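Local coordinates for protein IclR family transcriptional regulator (Brucella abortus, PDB 5WHM) that probably binds DNA through a helix-turn-helix domain and represses transcription, as an IclR-type regulator with a C-terminal GAF-like domain expected to sense a small-molecule effector, at residues V221-K226 with L231-G236. Residues are numbered along the deposited sequence; the frame is centred on the assembly and turned at random.
Sequences VPLVHK and LVFNCG. With ACY (acetic acid), chain J.
Val-221 and Phe-233 face each other across a beta hairpin of the GAF-like C-terminal domain, and they illustrate how an antiparallel ladder sorts its side chains. Their backbones exchange two hydrogen bonds. Val-221 N reaches Phe-233 O at 2.8 Å. Phe-233 N returns to Val-221 O at 3.0 Å, almost straight at the hydrogen (178°). Leu-223 and Leu-231 form the next hydrogen-bonded pair, with Leu-223 N to Leu-231 O at 2.7 Å. The reciprocal bond, Leu-231 N to Leu-223 O at 2.8 Å, is the more bent (141°). Between these two pairs sits the non-hydrogen-bonded pair Pro-222 and Val-232, a place where proline, lacking an N-H, costs the ladder no bond.

On the face bearing Val-221, Leu-223, Leu-231 and Phe-233, the Leu-223 and Phe-233 side chains run side by side, and Leu-223 CD2 meets Phe-233 CE1 obliquely at 4.0 Å. With CG anti to its carbonyl carbon (chi1 -60°), Phe-233 brings an edge of its ring near Val-221 O. Helix 244-265 covers this face through Ile-256, Val-259 and Ser-263.

The other face packs on helix 157-165: Pro-222 touches Ala-165 and Val-232 touches Ala-161. Farther along, Asn-234 ND2 donates to Tyr-131 OH. The same nitrogen donates to an acetic acid molecule, probably from the crystallisation liquor, which Ser-157 OG and Val-158 N also bind; Asn-234 ND2 lies 3.2 Å from its atom O.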
loop_
_atom_site.group_PDB
_atom_site.type_symbol
_atom_site.label_atom_id
_atom_site.label_comp_id
_atom_site.label_asym_id
_atom_site.label_seq_id
_atom_site.Cartn_x
_atom_site.Cartn_y
_atom_site.Cartn_z
ATOM N N VAL C 221 -1.335 5.763 -23.333
ATOM C CA VAL C 221 -0.455 6.839 -23.795
ATOM C C VAL C 221 0.547 7.135 -22.688
ATOM O O VAL C 221 0.132 7.396 -21.544
ATOM C CB VAL C 221 -1.243 8.110 -24.146
ATOM C CG1 VAL C 221 -0.301 9.285 -24.385
ATOM C CG2 VAL C 221 -2.138 7.877 -25.380
ATOM N N PRO C 222 1.849 7.116 -22.955
ATOM C CA PRO C 222 2.824 7.354 -21.887
ATOM C C PRO C 222 3.147 8.838 -21.743
ATOM O O PRO C 222 2.891 9.654 -22.629
ATOM C CB PRO C 222 4.049 6.567 -22.370
ATOM C CG PRO C 222 3.987 6.759 -23.912
ATOM C CD PRO C 222 2.502 6.849 -24.254
ATOM N N LEU C 223 3.704 9.184 -20.590
ATOM C CA LEU C 223 4.169 10.541 -20.332
ATOM C C LEU C 223 5.500 10.458 -19.596
ATOM O O LEU C 223 5.579 9.823 -18.542
ATOM C CB LEU C 223 3.143 11.306 -19.494
ATOM C CG LEU C 223 3.609 12.605 -18.848
ATOM C CD1 LEU C 223 3.864 13.633 -19.940
ATOM C CD2 LEU C 223 2.562 13.081 -17.885
ATOM N N VAL C 224 6.537 11.090 -20.129
ATOM C CA VAL C 224 7.841 11.101 -19.478
ATOM C C VAL C 224 7.859 12.257 -18.485
ATOM O O VAL C 224 7.722 13.416 -18.878
ATOM C CB VAL C 224 8.982 11.229 -20.500
ATOM C CG1 VAL C 224 10.315 11.346 -19.771
ATOM C CG2 VAL C 224 9.006 10.030 -21.442
ATOM N N HIS C 225 8.006 11.946 -17.194
ATOM C CA HIS C 225 7.981 12.960 -16.142
ATOM C C HIS C 225 9.325 12.982 -15.425
ATOM O O HIS C 225 9.862 11.927 -15.074
ATOM C CB HIS C 225 6.846 12.701 -15.147
ATOM C CG HIS C 225 6.521 13.881 -14.283
ATOM N ND1 HIS C 225 7.324 15.002 -14.217
ATOM C CD2 HIS C 225 5.471 14.124 -13.465
ATOM C CE1 HIS C 225 6.793 15.874 -13.377
ATOM N NE2 HIS C 225 5.669 15.364 -12.903
ATOM N N LYS C 226 9.862 14.188 -15.216
ATOM C CA LYS C 226 11.205 14.335 -14.661
ATOM C C LYS C 226 11.327 13.696 -13.284
ATOM O O LYS C 226 12.384 13.148 -12.950
ATOM C CB LYS C 226 11.577 15.818 -14.600
ATOM C CG LYS C 226 10.478 16.694 -14.001
ATOM C CD LYS C 226 10.713 18.194 -14.219
ATOM C CE LYS C 226 11.851 18.737 -13.361
ATOM N NZ LYS C 226 11.598 20.144 -12.938
ATOM N N LEU C 231 5.118 7.847 -16.576
ATOM C CA LEU C 231 3.757 7.517 -16.180
ATOM C C LEU C 231 2.980 7.118 -17.429
ATOM O O LEU C 231 3.297 7.547 -18.535
ATOM C CB LEU C 231 3.064 8.699 -15.501
ATOM C CG LEU C 231 3.691 9.267 -14.250
ATOM C CD1 LEU C 231 2.979 10.574 -13.865
ATOM C CD2 LEU C 231 3.615 8.227 -13.131
ATOM N N VAL C 232 1.995 6.247 -17.266
ATOM C CA VAL C 232 1.218 5.820 -18.425
ATOM C C VAL C 232 -0.249 5.944 -18.060
ATOM O O VAL C 232 -0.650 5.541 -16.958
ATOM C CB VAL C 232 1.538 4.375 -18.859
ATOM C CG1 VAL C 232 0.829 4.089 -20.188
ATOM C CG2 VAL C 232 3.050 4.146 -18.972
ATOM N N PHE C 233 -1.048 6.493 -18.982
ATOM C CA PHE C 233 -2.484 6.628 -18.787
ATOM C C PHE C 233 -3.210 5.709 -19.747
ATOM O O PHE C 233 -2.807 5.572 -20.904
ATOM C CB PHE C 233 -2.911 8.088 -18.966
ATOM C CG PHE C 233 -2.243 9.012 -17.982
ATOM C CD1 PHE C 233 -0.949 9.490 -18.224
ATOM C CD2 PHE C 233 -2.868 9.333 -16.769
ATOM C CE1 PHE C 233 -0.288 10.303 -17.258
ATOM C CE2 PHE C 233 -2.237 10.156 -15.824
ATOM C CZ PHE C 233 -0.948 10.658 -16.076
ATOM N N ASN C 234 -4.246 5.027 -19.273
ATOM C CA ASN C 234 -4.983 4.176 -20.194
ATOM C C ASN C 234 -6.477 4.420 -20.054
ATOM O O ASN C 234 -6.958 5.122 -19.157
ATOM C CB ASN C 234 -4.661 2.672 -20.021
ATOM C CG ASN C 234 -5.248 2.063 -18.739
ATOM O OD1 ASN C 234 -5.905 2.732 -17.945
ATOM N ND2 ASN C 234 -5.006 0.766 -18.541
ATOM N N CYS C 235 -7.209 3.840 -20.993
ATOM C CA CYS C 235 -8.659 3.894 -20.975
ATOM C C CYS C 235 -9.097 2.586 -21.601
ATOM O O CYS C 235 -8.673 2.267 -22.718
ATOM C CB CYS C 235 -9.170 5.102 -21.751
ATOM S SG CYS C 235 -10.993 5.180 -21.821
ATOM N N GLY C 236 -9.895 1.808 -20.885
ATOM C CA GLY C 236 -10.144 0.458 -21.361
ATOM C C GLY C 236 -11.421 -0.049 -20.743
ATOM O O GLY C 236 -11.992 0.579 -19.850
HETATM C C ACY J . -4.633 -2.635 -20.538
HETATM O O ACY J . -3.944 -1.589 -20.413
HETATM O OXT ACY J . -4.519 -3.450 -21.494
HETATM C CH3 ACY J . -5.653 -2.937 -19.475
#